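Local coordinates for protein aldehyde dehydrogenase (Burkholderia cenocepacia, PDB 4O6R) that probably oxidises aldehydes with NAD(P)+ as cofactor and binds adenosine monophosphate in its nucleotide pocket, at residues 59-62 and 63-67; 92-95 and 96-100; 308-311 and 312-316; 422-426 and 427-431. All coordinates share one frame; numbering follows the deposited sequence.

In the fold
Going from the N terminus, the four contacts lie in series; none nests in or crosses another, and each is a local turn rather than the closure of a long loop. Contact 1 ends helix 47-66, and contact 2 ends helix 87-98, the nearer of the two to the AMP pocket; their centres are about 34 Å apart. Contact 3 ends helix 302-315, against strands 353-356 and 375-378 of the seven-stranded sheet. Contact 4 starts helix 427-436, just after strand 421-423 of that same sheet. Contacts 1 and 3 lie on opposite sides of the chain's centre, about 53 Å apart between centres, whereas contacts 3 and 4 approach to about 10 Å between nearest atoms.

Contact 1 of 4, residues 59-62 and 63-67; sequences RAFP and AWSAM
The last turns of helix 47-66 are kinked at Pro62, whose ring nitrogen carries no hydrogen for the preceding turn, and Phe61 and Ser65 pack one turn apart beside that kink. Ser65 OG sits over the centre of one Phe61 ring face, 3.7 Å above the plane, while Ser65 CB approaches Phe61 CE1 at 3.6 Å. The phenyl ring gets there because CG lies anti to the Phe61 backbone N (chi1 173°), which carries the ring along the helix toward Ser65. The helical bonds persist past the proline: Ser65 N donates to Phe61 O at 2.8 Å in an almost straight bond (174°), and Trp64 N reaches Ala60 O at 3.0 Å. Ala66 N to Pro62 O is more bent, at 140°. A water bridges the kink, donating a hydrogen bond to Arg59 O and accepting one from Ala63 N, each at 2.8 Å. Arg59, on the exposed side, forms a salt bridge with Asp16, and Ala66 O accepts from Thr136 OG1 of a second subunit. Phe61 and Ser65 both rest on Pro146 of strand 138-153, and Trp64 is buried against Leu75 of helix 69-85 and Thr176 of strand 176-180.

Contact 2 of 4, residues 92-95 and 96-100; sequences QLES and LDTGH
Two donors of a single residue converge on one carbonyl: Glu94 O accepts from both Thr98 N (2.9 Å) and Thr98 OG1 (2.6 Å). They arrive differently, the amide nearly in line with the C=O bond and the hydroxyl from above the carbonyl plane, 46° out of it. Thr98 OG1 can do this because it sits between its own backbone N and carbonyl carbon (chi1 62°), folded back over the preceding turn. The same oxygen accepts from His100 N at 3.0 Å in a nearly straight bond (171°), which makes an ST turn at the end of helix 87-98 and places the hydroxyl above one face of the His100 ring, offset toward its rim. Gly99, with positive phi, takes the chain out of the helix, its N still bonded to Ser95 O. Across this exit Ser95 OG donates to His100 O at 2.8 Å, and it also bonds Ser105 OG. Thr98 CG2 lies 3.8 Å from Glu94 CD: the bend at chi2 brings the Glu94 carboxylate beside the methyl, the two side chains crossing at a slant. One water spans the two acids, donating to Glu94 OE1 at 2.9 Å and to Asp97 OD2 at 2.7 Å. Ser188 OG also bonds Glu94 OE1, Leu187 N bonds Asp97 OD2, Leu160 N binds Glu94 OE2, and Asp109 binds His100 ND1. In this buried helix end the acids are held by several donors; the bridging water and the outside partners probably ease the proximity of Glu94 OE1 and Asp97 OD2, 5.3 Å apart.

Contact 3 of 4, residues 308-311 and 312-316; sequences RFVA and LASSI
Leu312 N and Ala313 N bond back to the carbonyls of Arg308 and Phe309 in the regular alpha-helical spacing of helix 302-315, which ends here. Both bonds are close to straight, Leu312 N to Arg308 O at 3.0 Å and Ala313 N to Phe309 O at 2.9 Å. The tight side of this stretch carries Phe309 and Ala313, both buried: they press on Ile376 of strand 375-378, with Ala277 and Phe282 of helix 270-282 beside them. Partly exposed Val310 borders this packed face, touching Leu355 and Thr356 of strand 353-356.

The other side is looser, and Arg308, Ala311 and Ser314 are exposed there. The Arg308 side chain leads away from 312-316 and lies on Ile274 of helix 270-282; its NH2 bonds a glycerol, probably from the crystallisation liquor. Ser314 OG nevertheless bonds Thr356 OG1, joining the helix flank to strand 353-356, outermost in the sheet of this chain. The helical bonding weakens at the C-terminal end: Ser315 N to Ala311 O is weak, at 3.2 Å and 131°. Not all of this flank is solvent, since Arg496 of a third subunit packs on Leu312 and bonds Ser315 OG. Within the chain that hydroxyl, turned between its own N and carbonyl carbon (chi1 81°), donates to Leu312 O at 2.6 Å.

Contact 4 of 4, residues 422-426 and 427-431; sequences LWTND and LSRAH
Asp426 OD2 accepts from Arg429 N at 2.9 Å, the N-cap bond that opens helix 427-436. Asp426 CG is anti to its own backbone N (chi1 -174°), which swings the carboxylate over the first helical turn; Arg429 N then meets OD2 on the anti side of the carboxylate, 22° out of its plane. The second oxygen, OD1, reaches the amide one residue earlier, Ser428 N, through a water: this water donates to Asp426 OD1 at 2.9 Å and accepts from Ser428 N at 3.0 Å. Ala430 N is satisfied by Asp426 O at 3.1 Å, so the first helical backbone bond starts from the capping residue itself.

The Arg429 side chain doubles back toward the strand end. Its NH1 donates to Thr424 OG1 at 3.1 Å with the oxygen in the guanidinium plane and an angle of 167°, while NE forms a salt bridge with Asp404. Thr424 OG1 also bonds Asp267 OD1 and accepts weakly from Asp426 N, making it a shared node between the loop and the arginine. On the apolar flank Thr424 CG2 meets Ala430 CB at 4.1 Å, and Leu422 CD1 lies 4.2 Å from Ala430 CA.

Asn425 and Leu427 make backbone bonds to a second subunit, and His431 NE2 bonds His431 NE2 of that subunit. With Leu422 bonded to strand 441-444, the cap marks the passage from strand to helix in the beta-alpha-beta unit of strand 421-423, helix 427-436 and strand 441-444.

Contact 1 of 4, residues 59-62 and 63-67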
loop_
_atom_site.group_PDB
_atom_site.type_symbol
_atom_site.label_atom_id
_atom_site.label_comp_id
_atom_site.label_asym_id
_atom_site.label_seq_id
_atom_site.Cartn_x
_atom_site.Cartn_y
_atom_site.Cartn_z
ATOM N N ARG A 59 -15.873 6.116 -28.046
ATOM C CA ARG A 59 -16.600 7.385 -27.856
ATOM C C ARG A 59 -16.951 7.649 -26.381
ATOM O O ARG A 59 -16.924 8.784 -25.925
ATOM C CB ARG A 59 -17.886 7.389 -28.697
ATOM C CG ARG A 59 -17.609 7.443 -30.196
ATOM C CD ARG A 59 -18.862 7.772 -30.990
ATOM N NE ARG A 59 -19.914 6.765 -30.811
ATOM C CZ ARG A 59 -20.075 5.676 -31.555
ATOM N NH1 ARG A 59 -19.259 5.405 -32.571
ATOM N NH2 ARG A 59 -21.079 4.851 -31.304
ATOM N N ALA A 60 -17.323 6.589 -25.666
ATOM C CA ALA A 60 -17.787 6.709 -24.270
ATOM C C ALA A 60 -16.652 6.879 -23.259
ATOM O O ALA A 60 -16.870 7.409 -22.171
ATOM C CB ALA A 60 -18.627 5.512 -23.908
ATOM N N PHE A 61 -15.446 6.467 -23.621
ATOM C CA PHE A 61 -14.337 6.418 -22.676
ATOM C C PHE A 61 -13.972 7.765 -22.034
ATOM O O PHE A 61 -13.843 7.834 -20.817
ATOM C CB PHE A 61 -13.111 5.726 -23.304
ATOM C CG PHE A 61 -11.887 5.788 -22.442
ATOM C CD1 PHE A 61 -11.825 5.089 -21.265
ATOM C CD2 PHE A 61 -10.805 6.580 -22.812
ATOM C CE1 PHE A 61 -10.695 5.169 -20.469
ATOM C CE2 PHE A 61 -9.676 6.667 -22.029
ATOM C CZ PHE A 61 -9.619 5.968 -20.844
ATOM N N PRO A 62 -13.834 8.848 -22.831
ATOM C CA PRO A 62 -13.438 10.097 -22.184
ATOM C C PRO A 62 -14.365 10.518 -21.029
ATOM O O PRO A 62 -13.886 10.805 -19.957
ATOM C CB PRO A 62 -13.456 11.111 -23.334
ATOM C CG PRO A 62 -13.161 10.318 -24.559
ATOM C CD PRO A 62 -13.855 8.979 -24.299
ATOM N N ALA A 63 -15.677 10.508 -21.238
ATOM C CA ALA A 63 -16.625 10.867 -20.177
ATOM C C ALA A 63 -16.723 9.829 -19.053
ATOM O O ALA A 63 -17.030 10.171 -17.907
ATOM C CB ALA A 63 -17.999 11.095 -20.773
ATOM N N TRP A 64 -16.498 8.561 -19.373
ATOM C CA TRP A 64 -16.509 7.527 -18.340
ATOM C C TRP A 64 -15.280 7.602 -17.438
ATOM O O TRP A 64 -15.386 7.557 -16.205
ATOM C CB TRP A 64 -16.645 6.146 -18.987
ATOM C CG TRP A 64 -16.710 5.031 -18.018
ATOM C CD1 TRP A 64 -15.765 4.057 -17.850
ATOM C CD2 TRP A 64 -17.755 4.747 -17.102
ATOM N NE1 TRP A 64 -16.150 3.195 -16.876
ATOM C CE2 TRP A 64 -17.376 3.585 -16.395
ATOM C CE3 TRP A 64 -18.980 5.358 -16.793
ATOM C CZ2 TRP A 64 -18.172 3.022 -15.403
ATOM C CZ3 TRP A 64 -19.785 4.785 -15.798
ATOM C CH2 TRP A 64 -19.379 3.631 -15.127
ATOM N N SER A 65 -14.110 7.733 -18.050
ATOM C CA SER A 65 -12.896 7.881 -17.276
ATOM C C SER A 65 -12.900 9.228 -16.513
ATOM O O SER A 65 -12.332 9.305 -15.419
ATOM C CB SER A 65 -11.661 7.736 -18.168
ATOM O OG SER A 65 -11.642 8.681 -19.236
ATOM N N ALA A 66 -13.552 10.265 -17.049
ATOM C CA ALA A 66 -13.580 11.573 -16.364
ATOM C C ALA A 66 -14.561 11.645 -15.210
ATOM O O ALA A 66 -14.439 12.531 -14.374
ATOM C CB ALA A 66 -13.900 12.701 -17.321
ATOM N N MET A 67 -15.551 10.766 -15.202
ATOM C CA MET A 67 -16.512 10.678 -14.113
ATOM C C MET A 67 -15.727 10.415 -12.822
ATOM O O MET A 67 -14.794 9.589 -12.825
ATOM C CB MET A 67 -17.486 9.522 -14.389
ATOM C CG MET A 67 -18.609 9.379 -13.387
ATOM S SD MET A 67 -19.721 8.001 -13.766
ATOM C CE MET A 67 -20.334 8.610 -15.324
HETATM O O HOH W 1 -17.177 10.449 -23.643
#

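Contact 2 of 4, residues 92-95 and 96-100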
loop_
_atom_site.group_PDB
_atom_site.type_symbol
_atom_site.label_atom_id
_atom_site.label_comp_id
_atom_site.label_asym_id
_atom_site.label_seq_id
_atom_site.Cartn_x
_atom_site.Cartn_y
_atom_site.Cartn_z
ATOM N N GLN A 92 -33.297 -18.481 -12.445
ATOM C CA GLN A 92 -34.040 -19.274 -13.404
ATOM C C GLN A 92 -33.409 -19.214 -14.793
ATOM O O GLN A 92 -33.271 -20.249 -15.449
ATOM C CB GLN A 92 -35.503 -18.837 -13.468
ATOM C CG GLN A 92 -36.310 -19.176 -12.226
ATOM C CD GLN A 92 -36.634 -20.665 -12.113
ATOM O OE1 GLN A 92 -36.753 -21.363 -13.115
ATOM N NE2 GLN A 92 -36.839 -21.134 -10.890
ATOM N N LEU A 93 -33.034 -18.022 -15.249
ATOM C CA LEU A 93 -32.484 -17.861 -16.606
ATOM C C LEU A 93 -31.128 -18.553 -16.727
ATOM O O LEU A 93 -30.868 -19.308 -17.686
ATOM C CB LEU A 93 -32.374 -16.381 -16.983
ATOM C CG LEU A 93 -31.882 -16.047 -18.389
ATOM C CD1 LEU A 93 -32.805 -16.631 -19.430
ATOM C CD2 LEU A 93 -31.816 -14.534 -18.584
ATOM N N GLU A 94 -30.282 -18.343 -15.725
ATOM C CA GLU A 94 -28.963 -18.995 -15.678
ATOM C C GLU A 94 -29.091 -20.527 -15.694
ATOM O O GLU A 94 -28.418 -21.196 -16.487
ATOM C CB GLU A 94 -28.150 -18.504 -14.449
ATOM C CG GLU A 94 -26.697 -18.991 -14.372
ATOM C CD GLU A 94 -25.744 -18.327 -15.361
ATOM O OE1 GLU A 94 -26.181 -17.815 -16.411
ATOM O OE2 GLU A 94 -24.507 -18.352 -15.114
ATOM N N SER A 95 -29.970 -21.081 -14.854
ATOM C CA SER A 95 -30.222 -22.532 -14.828
ATOM C C SER A 95 -30.744 -23.080 -16.156
ATOM O O SER A 95 -30.354 -24.158 -16.571
ATOM C CB SER A 95 -31.182 -22.934 -13.694
ATOM O OG SER A 95 -30.553 -22.739 -12.426
ATOM N N LEU A 96 -31.624 -22.341 -16.807
ATOM C CA LEU A 96 -32.211 -22.768 -18.071
ATOM C C LEU A 96 -31.131 -22.933 -19.146
ATOM O O LEU A 96 -31.126 -23.916 -19.887
ATOM C CB LEU A 96 -33.240 -21.740 -18.530
ATOM C CG LEU A 96 -34.130 -22.098 -19.709
ATOM C CD1 LEU A 96 -35.121 -23.195 -19.352
ATOM C CD2 LEU A 96 -34.869 -20.857 -20.209
ATOM N N ASP A 97 -30.217 -21.975 -19.179
ATOM C CA ASP A 97 -29.188 -21.845 -20.204
ATOM C C ASP A 97 -27.974 -22.744 -19.935
ATOM O O ASP A 97 -27.393 -23.315 -20.847
ATOM C CB ASP A 97 -28.745 -20.361 -20.197
ATOM C CG ASP A 97 -28.044 -19.936 -21.458
ATOM O OD1 ASP A 97 -28.000 -20.726 -22.429
ATOM O OD2 ASP A 97 -27.546 -18.791 -21.468
ATOM N N THR A 98 -27.579 -22.862 -18.681
ATOM C CA THR A 98 -26.325 -23.531 -18.340
ATOM C C THR A 98 -26.482 -24.962 -17.864
ATOM O O THR A 98 -25.546 -25.727 -17.958
ATOM C CB THR A 98 -25.608 -22.821 -17.198
ATOM O OG1 THR A 98 -26.437 -22.846 -16.026
ATOM C CG2 THR A 98 -25.279 -21.423 -17.585
ATOM N N GLY A 99 -27.660 -25.301 -17.332
ATOM C CA GLY A 99 -27.852 -26.563 -16.658
ATOM C C GLY A 99 -27.518 -26.567 -15.171
ATOM O O GLY A 99 -27.691 -27.591 -14.529
ATOM N N HIS A 100 -27.026 -25.472 -14.609
ATOM C CA HIS A 100 -26.739 -25.444 -13.186
ATOM C C HIS A 100 -28.027 -25.703 -12.438
ATOM O O HIS A 100 -29.041 -25.108 -12.791
ATOM C CB HIS A 100 -26.250 -24.090 -12.749
ATOM C CG HIS A 100 -24.963 -23.658 -13.383
ATOM N ND1 HIS A 100 -24.346 -22.467 -13.058
ATOM C CD2 HIS A 100 -24.215 -24.214 -14.362
ATOM C CE1 HIS A 100 -23.262 -22.317 -13.793
ATOM N NE2 HIS A 100 -23.146 -23.373 -14.584
HETATM O O HOH W 2 -26.841 -17.512 -19.215
#

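Contact 3 of 4, residues 308-311 and 312-316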
loop_
_atom_site.group_PDB
_atom_site.type_symbol
_atom_site.label_atom_id
_atom_site.label_comp_id
_atom_site.label_asym_id
_atom_site.label_seq_id
_atom_site.Cartn_x
_atom_site.Cartn_y
_atom_site.Cartn_z
ATOM N N ARG A 308 -16.402 -44.071 1.760
ATOM C CA ARG A 308 -17.392 -43.065 2.096
ATOM C C ARG A 308 -17.651 -42.083 0.927
ATOM O O ARG A 308 -18.778 -41.725 0.652
ATOM C CB ARG A 308 -16.957 -42.311 3.359
ATOM C CG ARG A 308 -17.052 -43.204 4.593
ATOM C CD ARG A 308 -16.205 -42.684 5.720
ATOM N NE ARG A 308 -16.780 -41.462 6.274
ATOM C CZ ARG A 308 -16.257 -40.773 7.282
ATOM N NH1 ARG A 308 -15.101 -41.121 7.824
ATOM N NH2 ARG A 308 -16.863 -39.691 7.699
ATOM N N PHE A 309 -16.591 -41.677 0.261
ATOM C CA PHE A 309 -16.662 -40.729 -0.854
ATOM C C PHE A 309 -17.416 -41.287 -2.061
ATOM O O PHE A 309 -18.252 -40.581 -2.659
ATOM C CB PHE A 309 -15.243 -40.326 -1.251
ATOM C CG PHE A 309 -15.162 -39.333 -2.377
ATOM C CD1 PHE A 309 -15.743 -38.096 -2.274
ATOM C CD2 PHE A 309 -14.456 -39.634 -3.503
ATOM C CE1 PHE A 309 -15.663 -37.174 -3.309
ATOM C CE2 PHE A 309 -14.338 -38.717 -4.542
ATOM C CZ PHE A 309 -14.951 -37.501 -4.455
ATOM N N VAL A 310 -17.138 -42.551 -2.400
ATOM C CA VAL A 310 -17.856 -43.232 -3.481
ATOM C C VAL A 310 -19.347 -43.347 -3.126
ATOM O O VAL A 310 -20.209 -43.055 -3.940
ATOM C CB VAL A 310 -17.239 -44.614 -3.795
ATOM C CG1 VAL A 310 -18.111 -45.389 -4.748
ATOM C CG2 VAL A 310 -15.868 -44.456 -4.428
ATOM N N ALA A 311 -19.651 -43.696 -1.883
ATOM C CA ALA A 311 -21.053 -43.781 -1.457
ATOM C C ALA A 311 -21.754 -42.455 -1.602
ATOM O O ALA A 311 -22.828 -42.404 -2.172
ATOM C CB ALA A 311 -21.184 -44.313 -0.038
ATOM N N LEU A 312 -21.126 -41.374 -1.134
ATOM C CA LEU A 312 -21.725 -40.037 -1.256
ATOM C C LEU A 312 -21.966 -39.656 -2.726
ATOM O O LEU A 312 -23.036 -39.180 -3.092
ATOM C CB LEU A 312 -20.821 -38.995 -0.595
ATOM C CG LEU A 312 -21.245 -37.536 -0.699
ATOM C CD1 LEU A 312 -22.649 -37.369 -0.158
ATOM C CD2 LEU A 312 -20.240 -36.696 0.054
ATOM N N ALA A 313 -20.957 -39.874 -3.546
ATOM C CA ALA A 313 -21.013 -39.532 -4.972
ATOM C C ALA A 313 -22.138 -40.280 -5.684
ATOM O O ALA A 313 -22.880 -39.677 -6.482
ATOM C CB ALA A 313 -19.687 -39.822 -5.642
ATOM N N SER A 314 -22.276 -41.574 -5.381
ATOM C CA SER A 314 -23.300 -42.412 -6.009
ATOM C C SER A 314 -24.669 -41.933 -5.633
ATOM O O SER A 314 -25.598 -42.195 -6.347
ATOM C CB SER A 314 -23.203 -43.871 -5.554
ATOM O OG SER A 314 -22.073 -44.463 -6.147
ATOM N N SER A 315 -24.785 -41.288 -4.476
ATOM C CA SER A 315 -26.059 -40.845 -3.955
ATOM C C SER A 315 -26.505 -39.462 -4.516
ATOM O O SER A 315 -27.638 -39.063 -4.330
ATOM C CB SER A 315 -25.985 -40.785 -2.416
ATOM O OG SER A 315 -25.351 -39.572 -1.997
ATOM N N ILE A 316 -25.611 -38.729 -5.161
ATOM C CA ILE A 316 -25.920 -37.389 -5.598
ATOM C C ILE A 316 -27.127 -37.425 -6.529
ATOM O O ILE A 316 -27.188 -38.241 -7.436
ATOM C CB ILE A 316 -24.702 -36.723 -6.272
ATOM C CG1 ILE A 316 -23.622 -36.410 -5.224
ATOM C CG2 ILE A 316 -25.115 -35.463 -7.026
ATOM C CD1 ILE A 316 -22.300 -35.921 -5.786
#

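Contact 4 of 4, residues 422-426 and 427-431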
loop_
_atom_site.group_PDB
_atom_site.type_symbol
_atom_site.label_atom_id
_atom_site.label_comp_id
_atom_site.label_asym_id
_atom_site.label_seq_id
_atom_site.Cartn_x
_atom_site.Cartn_y
_atom_site.Cartn_z
ATOM N N LEU A 422 -5.282 -28.828 0.322
ATOM C CA LEU A 422 -4.902 -29.965 1.119
ATOM C C LEU A 422 -5.659 -29.973 2.415
ATOM O O LEU A 422 -6.117 -28.928 2.901
ATOM C CB LEU A 422 -3.384 -29.971 1.354
ATOM C CG LEU A 422 -2.932 -28.709 2.077
ATOM C CD1 LEU A 422 -2.629 -29.061 3.500
ATOM C CD2 LEU A 422 -1.728 -28.077 1.436
ATOM N N TRP A 423 -5.725 -31.151 3.008
ATOM C CA TRP A 423 -6.422 -31.332 4.272
ATOM C C TRP A 423 -5.484 -32.000 5.252
ATOM O O TRP A 423 -5.035 -33.115 5.025
ATOM C CB TRP A 423 -7.684 -32.190 4.058
ATOM C CG TRP A 423 -8.574 -31.604 3.045
ATOM C CD1 TRP A 423 -8.382 -31.559 1.690
ATOM C CD2 TRP A 423 -9.819 -30.964 3.296
ATOM N NE1 TRP A 423 -9.424 -30.909 1.092
ATOM C CE2 TRP A 423 -10.327 -30.545 2.055
ATOM C CE3 TRP A 423 -10.554 -30.700 4.460
ATOM C CZ2 TRP A 423 -11.544 -29.862 1.937
ATOM C CZ3 TRP A 423 -11.770 -30.008 4.349
ATOM C CH2 TRP A 423 -12.248 -29.600 3.094
ATOM N N THR A 424 -5.201 -31.313 6.350
ATOM C CA THR A 424 -4.338 -31.832 7.381
ATOM C C THR A 424 -4.607 -30.990 8.598
ATOM O O THR A 424 -5.172 -29.899 8.468
ATOM C CB THR A 424 -2.854 -31.688 6.971
ATOM O OG1 THR A 424 -2.004 -32.315 7.933
ATOM C CG2 THR A 424 -2.438 -30.202 6.796
ATOM N N ASN A 425 -4.177 -31.463 9.763
ATOM C CA ASN A 425 -4.216 -30.649 10.951
ATOM C C ASN A 425 -2.864 -30.309 11.533
ATOM O O ASN A 425 -2.776 -29.759 12.637
ATOM C CB ASN A 425 -5.146 -31.294 11.949
ATOM C CG ASN A 425 -6.574 -31.181 11.476
ATOM O OD1 ASN A 425 -7.143 -30.087 11.430
ATOM N ND2 ASN A 425 -7.091 -32.269 10.948
ATOM N N ASP A 426 -1.809 -30.628 10.790
ATOM C CA ASP A 426 -0.461 -30.293 11.206
ATOM C C ASP A 426 -0.139 -28.894 10.710
ATOM O O ASP A 426 -0.147 -28.637 9.511
ATOM C CB ASP A 426 0.568 -31.237 10.621
ATOM C CG ASP A 426 1.947 -30.985 11.173
ATOM O OD1 ASP A 426 2.173 -31.253 12.405
ATOM O OD2 ASP A 426 2.778 -30.440 10.428
ATOM N N LEU A 427 0.131 -28.023 11.669
ATOM C CA LEU A 427 0.480 -26.637 11.448
ATOM C C LEU A 427 1.605 -26.434 10.438
ATOM O O LEU A 427 1.397 -25.746 9.444
ATOM C CB LEU A 427 0.894 -26.021 12.785
ATOM C CG LEU A 427 1.399 -24.567 12.769
ATOM C CD1 LEU A 427 0.363 -23.596 12.220
ATOM C CD2 LEU A 427 1.790 -24.138 14.136
ATOM N N SER A 428 2.787 -27.004 10.709
ATOM C CA SER A 428 3.948 -26.784 9.824
ATOM C C SER A 428 3.684 -27.300 8.408
ATOM O O SER A 428 3.951 -26.620 7.428
ATOM C CB SER A 428 5.211 -27.431 10.388
ATOM O OG SER A 428 5.544 -26.847 11.640
ATOM N N ARG A 429 3.124 -28.495 8.311
ATOM C CA ARG A 429 2.869 -29.107 7.006
ATOM C C ARG A 429 1.958 -28.214 6.177
ATOM O O ARG A 429 2.220 -28.015 5.006
ATOM C CB ARG A 429 2.222 -30.479 7.147
ATOM C CG ARG A 429 1.768 -31.087 5.809
ATOM C CD ARG A 429 0.925 -32.314 6.065
ATOM N NE ARG A 429 1.727 -33.457 6.435
ATOM C CZ ARG A 429 1.379 -34.431 7.264
ATOM N NH1 ARG A 429 0.238 -34.423 7.939
ATOM N NH2 ARG A 429 2.220 -35.430 7.436
ATOM N N ALA A 430 0.897 -27.680 6.786
ATOM C CA ALA A 430 -0.052 -26.848 6.042
ATOM C C ALA A 430 0.651 -25.701 5.318
ATOM O O ALA A 430 0.472 -25.520 4.098
ATOM C CB ALA A 430 -1.155 -26.318 6.967
ATOM N N HIS A 431 1.471 -24.956 6.045
ATOM C CA HIS A 431 2.079 -23.776 5.468
ATOM C C HIS A 431 3.228 -24.133 4.525
ATOM O O HIS A 431 3.440 -23.457 3.518
ATOM C CB HIS A 431 2.546 -22.798 6.550
ATOM C CG HIS A 431 1.427 -22.265 7.380
ATOM N ND1 HIS A 431 0.511 -21.345 6.907
ATOM C CD2 HIS A 431 1.042 -22.564 8.637
ATOM C CE1 HIS A 431 -0.377 -21.093 7.845
ATOM N NE2 HIS A 431 -0.082 -21.828 8.898
HETATM O O HOH W 3 3.417 -28.746 13.032
#